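Local coordinates for DNA damage response protein Rtt109, putative (Neosartorya fumigata, PDB 5ZB9) that probably transfers acetyl groups from acetyl-CoA to lysines of histone H3, in nucleosome assembly and the DNA damage response, at residues A37-P42 with Q243-P248; R253-R258 with K295-F300; E302-R307 with V316-L321. One frame throughout, in Å; residues are numbered along the deposited sequence.

Contact 1. Residues A37-P42 with Q243-P248; sequences ALFAAP and QLCDNP
The last turn of the short helix 241-244 and the loop that leaves it pack against a single aromatic side chain, Phe39, of segment 37-42. Leu244 comes first: its CB lies 4.2 Å from CZ of Phe39, and the two side chains cross at about a right angle. The carbonyl of the same residue is near the same ring carbon, Leu244 O to Phe39 CZ also measuring 4.2 Å, at a slant to the ring.

At Cys245 the chain leaves helical geometry, and SG of Cys245 reaches CE1 of Phe39 at 3.9 Å. This is a sulfur-aromatic contact of oblique kind, the sulfur lying 4.6 Å from the centroid of the Phe39 ring and 43° off its normal. With chi1 at -58°, SG stands beside its own backbone N and opposite the carbonyl carbon, a turn that directs it at CE1, while Leu244 lies against CZ. Further on, the poorly ordered Asp246 forms a salt bridge with Arg338, and Asn247 OD1 accepts from the backbone N of Asn249.

The contact thus joins the loop between strands 22-35 and 50-61 to the end of helix 241-244, whose Leu244 also touches Met135 of strand 133-140.

Contact 2. Residues R253-R258 with K295-F300; sequences RCLVPR and KSLAQF
Val256 bridges two side chains of helix 297-304, Leu297 and Phe300. Its CB points toward the helix, and there the side chain forks. CG1 stands anti to the backbone N (chi1 -176°), which leaves CG2 opposite the carbonyl carbon and turned to the helix. This second methyl makes the closest contacts: Val256 CG2 is 3.7 Å from CD1 of Leu297, and it also lies over one face of the Phe300 ring, 4.1 Å from CE2 of Phe300. CG1 of Val256 is only slightly farther from that CE2. Valine and phenylalanine approach from opposite directions. Leu297 uses its other branch for the neighbouring residue, CD2 of Leu297 resting 4.2 Å from CB of Leu255.

The arrangement is a loop packed on the first turn of a helix, with an N-cap at the helix start. Ser296 OG accepts from Gln299 N at 3.1 Å, on the far side of the turn from the loop, while Leu297 and Phe300, three residues apart, present their side chains to it. The extended Gln299 side chain brings OE1 to the N-H of Lys295, which approaches from above the carbonyl plane.

Within the loop, Arg258 NH2 donates to Arg253 O at 3.1 Å, almost straight (172°) and on a carbonyl lone pair, which closes segment 253-258 on itself. Both arginines also form salt bridges with Asp272. Helix 266-272 adds Leu268 against Val256 and Phe300, and Leu241 touches both Leu255 and Leu297.

Contact 3. Residues E302-R307 with V316-L321; sequences EMMSFR and VGFLWL
Met304 reaches from the later part of helix 297-304 to Phe318 on strand 317-324, a helix-to-strand contact on an inner strand of the mixed sheet of this histone acetyltransferase. The strand lies between two others in that sheet, with backbone bonds from Phe318 to Ile208 on one neighbour and from Leu319 to Leu138 on the other.

Apolar contact between the segments is carried by one methyl group. CE of Met304 sits 3.6 Å from CZ of Phe318, at the edge of the ring and near its plane; CE2 of Phe318 is a little farther from that methyl. The two side chains come from opposite directions, the methyl arriving at the ring edge. Bends at both chi2 (-56°) and chi3 (-74°) of the methionine bring CE, rather than the sulfur, to the ring. The same methyl has a looser neighbour in CG1 of Val316, 4.4 Å from Met304 CE. On the strand side, the other branch of Val316, CG2, lies over one face of the Phe318 ring, offset toward the rim, while Phe139 of strand 133-140 also touches both residues. Phe267 and Cys310 add further contacts to Met304.

The polar bonds of segment 302-307 are largely local. A type I turn runs from Met304 to Arg307, with Arg307 N bonded to Met304 O at 3.0 Å. Arg307, the last residue of the turn, pairs with Asp270 in a salt bridge. One turn back, the backbone N of Ser305 donates to Glu302 O at 3.2 Å, and the hydroxyl OG of Ser305 lies only 2.5 Å from Glu302 O, a doubtful length, too short to be taken at face value.

Overall arrangement
The three contacts follow one another along the chain and all belong to the histone acetyltransferase fold. Contacts 1 and 2 have centres 10 Å apart and touch directly: Leu38 O is 2.8 Å from Arg258 N, a probable hydrogen bond, and Phe39 CD1 packs 3.3 Å from Cys254 O. Contacts 2 and 3, with centres 11 Å apart, share helix 297-304, contact 2 at its start and contact 3 farther along it. Contacts 1 and 3 do not touch, their nearest atoms being about 5 Å apart. All three lie away from the CoA-binding residues, but Trp320, on the strand of contact 3, is hydrogen-bonded through NE1 to the acetyllysine at position 264.

Contact 1. Residues A37-P42 with Q243-P248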
loop_
_atom_site.group_PDB
_atom_site.type_symbol
_atom_site.label_atom_id
_atom_site.label_comp_id
_atom_site.label_asym_id
_atom_site.label_seq_id
_atom_site.Cartn_x
_atom_site.Cartn_y
_atom_site.Cartn_z
ATOM N N ALA A 37 -6.400 11.906 -10.158
ATOM C CA ALA A 37 -6.079 12.287 -8.788
ATOM C C ALA A 37 -6.669 11.316 -7.758
ATOM O O ALA A 37 -7.726 10.716 -7.978
ATOM C CB ALA A 37 -6.572 13.709 -8.508
ATOM N N LEU A 38 -5.975 11.172 -6.635
ATOM C CA LEU A 38 -6.474 10.385 -5.517
ATOM C C LEU A 38 -7.666 11.064 -4.846
ATOM O O LEU A 38 -8.592 10.401 -4.383
ATOM C CB LEU A 38 -5.363 10.145 -4.492
ATOM C CG LEU A 38 -4.291 9.137 -4.895
ATOM C CD1 LEU A 38 -3.222 9.035 -3.821
ATOM C CD2 LEU A 38 -4.917 7.779 -5.166
ATOM N N PHE A 39 -7.633 12.388 -4.785
ATOM C CA PHE A 39 -8.734 13.139 -4.191
ATOM C C PHE A 39 -9.546 13.881 -5.246
ATOM O O PHE A 39 -8.984 14.513 -6.139
ATOM C CB PHE A 39 -8.205 14.134 -3.161
ATOM C CG PHE A 39 -7.480 13.492 -2.025
ATOM C CD1 PHE A 39 -8.151 13.157 -0.861
ATOM C CD2 PHE A 39 -6.122 13.215 -2.120
ATOM C CE1 PHE A 39 -7.482 12.558 0.190
ATOM C CE2 PHE A 39 -5.446 12.619 -1.075
ATOM C CZ PHE A 39 -6.124 12.291 0.081
ATOM N N ALA A 40 -10.865 13.793 -5.144
ATOM C CA ALA A 40 -11.748 14.581 -5.997
ATOM C C ALA A 40 -11.589 16.074 -5.695
ATOM O O ALA A 40 -11.413 16.470 -4.534
ATOM C CB ALA A 40 -13.198 14.150 -5.815
ATOM N N ALA A 41 -11.638 16.893 -6.744
ATOM C CA ALA A 41 -11.529 18.344 -6.600
ATOM C C ALA A 41 -12.790 18.927 -5.993
ATOM O O ALA A 41 -13.895 18.472 -6.290
ATOM C CB ALA A 41 -11.251 18.999 -7.947
ATOM N N PRO A 42 -12.631 19.938 -5.131
ATOM C CA PRO A 42 -13.779 20.674 -4.594
ATOM C C PRO A 42 -14.423 21.495 -5.705
ATOM O O PRO A 42 -13.781 21.702 -6.739
ATOM C CB PRO A 42 -13.159 21.582 -3.522
ATOM C CG PRO A 42 -11.729 21.151 -3.394
ATOM C CD PRO A 42 -11.354 20.505 -4.679
ATOM N N GLN A 243 -3.502 16.007 7.730
ATOM C CA GLN A 243 -2.206 15.780 7.089
ATOM C C GLN A 243 -2.359 15.452 5.605
ATOM O O GLN A 243 -1.439 15.650 4.818
ATOM C CB GLN A 243 -1.445 14.662 7.791
ATOM C CG GLN A 243 -1.133 14.938 9.250
ATOM C CD GLN A 243 -0.088 13.986 9.800
ATOM O OE1 GLN A 243 1.095 14.082 9.461
ATOM N NE2 GLN A 243 -0.519 13.053 10.648
ATOM N N LEU A 244 -3.534 14.964 5.232
ATOM C CA LEU A 244 -3.799 14.543 3.863
ATOM C C LEU A 244 -4.545 15.593 3.047
ATOM O O LEU A 244 -4.408 15.645 1.828
ATOM C CB LEU A 244 -4.610 13.249 3.872
ATOM C CG LEU A 244 -3.868 11.926 3.737
ATOM C CD1 LEU A 244 -2.594 11.915 4.569
ATOM C CD2 LEU A 244 -4.800 10.788 4.134
ATOM N N CYS A 245 -5.345 16.416 3.721
ATOM C CA CYS A 245 -6.199 17.391 3.039
ATOM C C CYS A 245 -5.944 18.828 3.472
ATOM O O CYS A 245 -5.898 19.133 4.661
ATOM C CB CYS A 245 -7.663 17.050 3.277
ATOM S SG CYS A 245 -8.090 15.405 2.714
ATOM N N ASP A 246 -5.795 19.710 2.492
ATOM C CA ASP A 246 -5.524 21.121 2.749
ATOM C C ASP A 246 -6.759 21.856 3.260
ATOM O O ASP A 246 -6.650 22.806 4.033
ATOM C CB ASP A 246 -5.008 21.798 1.483
ATOM C CG ASP A 246 -5.986 21.685 0.325
ATOM O OD1 ASP A 246 -5.994 20.627 -0.352
ATOM O OD2 ASP A 246 -6.749 22.652 0.094
ATOM N N ASN A 247 -7.930 21.410 2.819
ATOM C CA ASN A 247 -9.183 22.024 3.223
ATOM C C ASN A 247 -10.118 21.007 3.854
ATOM O O ASN A 247 -10.917 20.376 3.167
ATOM C CB ASN A 247 -9.860 22.691 2.025
ATOM C CG ASN A 247 -11.171 23.372 2.391
ATOM O OD1 ASN A 247 -11.504 23.537 3.570
ATOM N ND2 ASN A 247 -11.923 23.772 1.372
ATOM N N PRO A 248 -10.029 20.858 5.178
ATOM C CA PRO A 248 -10.849 19.924 5.960
ATOM C C PRO A 248 -12.325 20.311 5.978
ATOM O O PRO A 248 -13.150 19.585 6.547
ATOM C CB PRO A 248 -10.251 20.024 7.367
ATOM C CG PRO A 248 -8.893 20.609 7.163
ATOM C CD PRO A 248 -9.023 21.533 6.010
#

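Contact 2. Residues R253-R258 with K295-F300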
loop_
_atom_site.group_PDB
_atom_site.type_symbol
_atom_site.label_atom_id
_atom_site.label_comp_id
_atom_site.label_asym_id
_atom_site.label_seq_id
_atom_site.Cartn_x
_atom_site.Cartn_y
_atom_site.Cartn_z
ATOM N N ARG A 253 -16.755 14.238 -0.076
ATOM C CA ARG A 253 -16.325 13.509 -1.267
ATOM C C ARG A 253 -14.909 13.868 -1.712
ATOM O O ARG A 253 -14.324 13.174 -2.541
ATOM C CB ARG A 253 -17.303 13.747 -2.426
ATOM C CG ARG A 253 -17.306 15.164 -2.993
ATOM C CD ARG A 253 -18.241 15.262 -4.190
ATOM N NE ARG A 253 -17.942 14.223 -5.163
ATOM C CZ ARG A 253 -17.085 14.375 -6.164
ATOM N NH1 ARG A 253 -16.463 15.537 -6.331
ATOM N NH2 ARG A 253 -16.853 13.368 -6.998
ATOM N N CYS A 254 -14.367 14.953 -1.164
ATOM C CA CYS A 254 -13.031 15.423 -1.528
ATOM C C CYS A 254 -11.976 15.012 -0.512
ATOM O O CYS A 254 -10.782 15.198 -0.739
ATOM C CB CYS A 254 -13.014 16.952 -1.660
ATOM S SG CYS A 254 -14.282 17.660 -2.732
ATOM N N LEU A 255 -12.422 14.466 0.613
ATOM C CA LEU A 255 -11.545 14.261 1.754
ATOM C C LEU A 255 -11.019 12.830 1.877
ATOM O O LEU A 255 -10.177 12.561 2.721
ATOM C CB LEU A 255 -12.280 14.656 3.034
ATOM C CG LEU A 255 -12.842 16.082 3.004
ATOM C CD1 LEU A 255 -13.483 16.453 4.336
ATOM C CD2 LEU A 255 -11.759 17.085 2.619
ATOM N N VAL A 256 -11.518 11.926 1.034
ATOM C CA VAL A 256 -11.141 10.508 1.074
ATOM C C VAL A 256 -10.429 10.067 -0.209
ATOM O O VAL A 256 -10.892 10.362 -1.305
ATOM C CB VAL A 256 -12.378 9.623 1.283
ATOM C CG1 VAL A 256 -11.980 8.167 1.413
ATOM C CG2 VAL A 256 -13.150 10.080 2.505
ATOM N N PRO A 257 -9.299 9.357 -0.085
ATOM C CA PRO A 257 -8.579 9.003 -1.315
ATOM C C PRO A 257 -9.236 7.852 -2.076
ATOM O O PRO A 257 -9.781 6.942 -1.465
ATOM C CB PRO A 257 -7.194 8.604 -0.801
ATOM C CG PRO A 257 -7.446 8.103 0.583
ATOM C CD PRO A 257 -8.591 8.905 1.128
ATOM N N ARG A 258 -9.176 7.895 -3.402
ATOM C CA ARG A 258 -9.838 6.892 -4.232
ATOM C C ARG A 258 -8.848 5.930 -4.899
ATOM O O ARG A 258 -8.277 6.235 -5.940
ATOM C CB ARG A 258 -10.705 7.592 -5.281
ATOM C CG ARG A 258 -11.846 8.397 -4.661
ATOM C CD ARG A 258 -12.253 9.598 -5.499
ATOM N NE ARG A 258 -13.295 10.390 -4.842
ATOM C CZ ARG A 258 -14.596 10.272 -5.096
ATOM N NH1 ARG A 258 -15.027 9.399 -5.998
ATOM N NH2 ARG A 258 -15.469 11.027 -4.443
ATOM N N LYS A 295 -23.603 13.315 4.981
ATOM C CA LYS A 295 -23.399 14.762 5.094
ATOM C C LYS A 295 -22.049 15.187 5.664
ATOM O O LYS A 295 -21.665 16.349 5.554
ATOM C CB LYS A 295 -24.513 15.374 5.949
ATOM C CG LYS A 295 -25.906 15.223 5.349
ATOM C CD LYS A 295 -25.971 15.880 3.978
ATOM C CE LYS A 295 -27.356 15.777 3.353
ATOM N NZ LYS A 295 -27.427 16.619 2.117
ATOM N N SER A 296 -21.329 14.256 6.275
ATOM C CA SER A 296 -20.024 14.569 6.839
ATOM C C SER A 296 -19.061 13.396 6.726
ATOM O O SER A 296 -19.468 12.261 6.438
ATOM C CB SER A 296 -20.159 14.958 8.300
ATOM O OG SER A 296 -20.451 13.810 9.077
ATOM N N LEU A 297 -17.784 13.672 6.976
ATOM C CA LEU A 297 -16.763 12.635 6.970
ATOM C C LEU A 297 -17.028 11.612 8.075
ATOM O O LEU A 297 -16.914 10.406 7.857
ATOM C CB LEU A 297 -15.379 13.259 7.130
ATOM C CG LEU A 297 -14.188 12.323 6.958
ATOM C CD1 LEU A 297 -14.362 11.454 5.714
ATOM C CD2 LEU A 297 -12.909 13.135 6.886
ATOM N N ALA A 298 -17.396 12.099 9.255
ATOM C CA ALA A 298 -17.761 11.230 10.372
ATOM C C ALA A 298 -18.878 10.269 9.985
ATOM O O ALA A 298 -18.870 9.096 10.359
ATOM C CB ALA A 298 -18.180 12.067 11.576
ATOM N N GLN A 299 -19.840 10.776 9.225
ATOM C CA GLN A 299 -21.002 9.989 8.843
ATOM C C GLN A 299 -20.647 8.995 7.731
ATOM O O GLN A 299 -21.259 7.931 7.614
ATOM C CB GLN A 299 -22.134 10.917 8.408
ATOM C CG GLN A 299 -23.513 10.302 8.498
ATOM C CD GLN A 299 -24.609 11.223 7.964
ATOM O OE1 GLN A 299 -24.383 12.417 7.712
ATOM N NE2 GLN A 299 -25.807 10.664 7.784
ATOM N N PHE A 300 -19.650 9.345 6.922
ATOM C CA PHE A 300 -19.122 8.428 5.914
ATOM C C PHE A 300 -18.547 7.161 6.563
ATOM O O PHE A 300 -18.863 6.052 6.135
ATOM C CB PHE A 300 -18.056 9.134 5.054
ATOM C CG PHE A 300 -17.345 8.224 4.080
ATOM C CD1 PHE A 300 -17.898 7.942 2.841
ATOM C CD2 PHE A 300 -16.117 7.660 4.402
ATOM C CE1 PHE A 300 -17.250 7.103 1.947
ATOM C CE2 PHE A 300 -15.462 6.823 3.510
ATOM C CZ PHE A 300 -16.029 6.547 2.281
#

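Contact 3. Residues E302-R307 with V316-L321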
loop_
_atom_site.group_PDB
_atom_site.type_symbol
_atom_site.label_atom_id
_atom_site.label_comp_id
_atom_site.label_asym_id
_atom_site.label_seq_id
_atom_site.Cartn_x
_atom_site.Cartn_y
_atom_site.Cartn_z
ATOM N N GLU A 302 -19.214 5.981 9.514
ATOM C CA GLU A 302 -20.292 5.260 10.171
ATOM C C GLU A 302 -21.059 4.432 9.163
ATOM O O GLU A 302 -21.337 3.257 9.393
ATOM C CB GLU A 302 -21.246 6.207 10.885
ATOM C CG GLU A 302 -22.276 5.462 11.720
ATOM C CD GLU A 302 -23.515 6.291 12.029
ATOM O OE1 GLU A 302 -23.504 7.521 11.767
ATOM O OE2 GLU A 302 -24.507 5.698 12.521
ATOM N N MET A 303 -21.394 5.040 8.034
ATOM C CA MET A 303 -22.192 4.340 7.033
ATOM C C MET A 303 -21.369 3.301 6.268
ATOM O O MET A 303 -21.933 2.383 5.669
ATOM C CB MET A 303 -22.831 5.344 6.073
ATOM C CG MET A 303 -23.885 6.232 6.731
ATOM S SD MET A 303 -25.289 5.288 7.390
ATOM C CE MET A 303 -24.967 5.378 9.144
ATOM N N MET A 304 -20.042 3.438 6.288
ATOM C CA MET A 304 -19.178 2.405 5.715
ATOM C C MET A 304 -19.449 1.076 6.395
ATOM O O MET A 304 -19.480 0.037 5.745
ATOM C CB MET A 304 -17.694 2.762 5.857
ATOM C CG MET A 304 -16.993 3.116 4.547
ATOM S SD MET A 304 -17.099 1.855 3.261
ATOM C CE MET A 304 -15.953 0.624 3.859
ATOM N N SER A 305 -19.669 1.123 7.707
ATOM C CA SER A 305 -19.879 -0.086 8.495
ATOM C C SER A 305 -21.133 -0.868 8.120
ATOM O O SER A 305 -21.318 -1.982 8.605
ATOM C CB SER A 305 -19.945 0.256 9.979
ATOM O OG SER A 305 -21.172 0.878 10.282
ATOM N N PHE A 306 -21.993 -0.295 7.274
ATOM C CA PHE A 306 -23.207 -0.988 6.836
ATOM C C PHE A 306 -23.111 -1.498 5.405
ATOM O O PHE A 306 -24.019 -2.157 4.909
ATOM C CB PHE A 306 -24.428 -0.076 6.982
ATOM C CG PHE A 306 -24.728 0.286 8.405
ATOM C CD1 PHE A 306 -24.329 1.506 8.921
ATOM C CD2 PHE A 306 -25.377 -0.612 9.237
ATOM C CE1 PHE A 306 -24.592 1.838 10.232
ATOM C CE2 PHE A 306 -25.641 -0.290 10.551
ATOM C CZ PHE A 306 -25.248 0.937 11.050
ATOM N N ARG A 307 -22.004 -1.190 4.748
ATOM C CA ARG A 307 -21.739 -1.697 3.418
ATOM C C ARG A 307 -21.462 -3.193 3.478
ATOM O O ARG A 307 -21.159 -3.723 4.534
ATOM C CB ARG A 307 -20.559 -0.954 2.795
ATOM C CG ARG A 307 -20.775 0.542 2.692
ATOM C CD ARG A 307 -21.675 0.865 1.524
ATOM N NE ARG A 307 -21.024 0.581 0.253
ATOM C CZ ARG A 307 -21.574 0.822 -0.929
ATOM N NH1 ARG A 307 -22.792 1.348 -0.988
ATOM N NH2 ARG A 307 -20.913 0.537 -2.047
ATOM N N VAL A 316 -13.190 -4.850 6.996
ATOM C CA VAL A 316 -12.033 -4.352 6.273
ATOM C C VAL A 316 -11.363 -3.290 7.133
ATOM O O VAL A 316 -12.029 -2.500 7.802
ATOM C CB VAL A 316 -12.409 -3.794 4.871
ATOM C CG1 VAL A 316 -13.703 -3.028 4.925
ATOM C CG2 VAL A 316 -11.303 -2.926 4.310
ATOM N N GLY A 317 -10.039 -3.308 7.165
ATOM C CA GLY A 317 -9.304 -2.282 7.874
ATOM C C GLY A 317 -8.637 -1.340 6.888
ATOM O O GLY A 317 -8.126 -1.772 5.853
ATOM N N PHE A 318 -8.642 -0.052 7.204
ATOM C CA PHE A 318 -7.952 0.923 6.381
ATOM C C PHE A 318 -6.769 1.480 7.144
ATOM O O PHE A 318 -6.903 1.941 8.274
ATOM C CB PHE A 318 -8.901 2.037 5.951
ATOM C CG PHE A 318 -10.115 1.534 5.231
ATOM C CD1 PHE A 318 -10.047 1.191 3.895
ATOM C CD2 PHE A 318 -11.319 1.384 5.896
ATOM C CE1 PHE A 318 -11.155 0.714 3.227
ATOM C CE2 PHE A 318 -12.439 0.911 5.227
ATOM C CZ PHE A 318 -12.352 0.575 3.887
ATOM N N LEU A 319 -5.605 1.429 6.515
ATOM C CA LEU A 319 -4.366 1.793 7.176
ATOM C C LEU A 319 -3.628 2.931 6.459
ATOM O O LEU A 319 -3.463 2.910 5.238
ATOM C CB LEU A 319 -3.478 0.562 7.277
ATOM C CG LEU A 319 -2.227 0.678 8.126
ATOM C CD1 LEU A 319 -2.653 0.903 9.552
ATOM C CD2 LEU A 319 -1.442 -0.598 8.037
ATOM N N TRP A 320 -3.204 3.932 7.224
ATOM C CA TRP A 320 -2.374 5.000 6.689
ATOM C C TRP A 320 -1.167 5.183 7.590
ATOM O O TRP A 320 -1.306 5.482 8.775
ATOM C CB TRP A 320 -3.151 6.320 6.571
ATOM C CG TRP A 320 -4.458 6.171 5.868
ATOM C CD1 TRP A 320 -4.680 6.235 4.521
ATOM C CD2 TRP A 320 -5.729 5.911 6.471
ATOM N NE1 TRP A 320 -6.010 6.038 4.253
ATOM C CE2 TRP A 320 -6.677 5.836 5.430
ATOM C CE3 TRP A 320 -6.158 5.735 7.791
ATOM C CZ2 TRP A 320 -8.030 5.587 5.667
ATOM C CZ3 TRP A 320 -7.507 5.495 8.027
ATOM C CH2 TRP A 320 -8.425 5.423 6.968
ATOM N N LEU A 321 0.017 4.966 7.033
ATOM C CA LEU A 321 1.238 5.308 7.728
ATOM C C LEU A 321 1.703 6.652 7.196
ATOM O O LEU A 321 2.053 6.768 6.018
ATOM C CB LEU A 321 2.308 4.236 7.525
ATOM C CG LEU A 321 3.704 4.626 8.017
ATOM C CD1 LEU A 321 3.718 4.803 9.539
ATOM C CD2 LEU A 321 4.725 3.597 7.566
#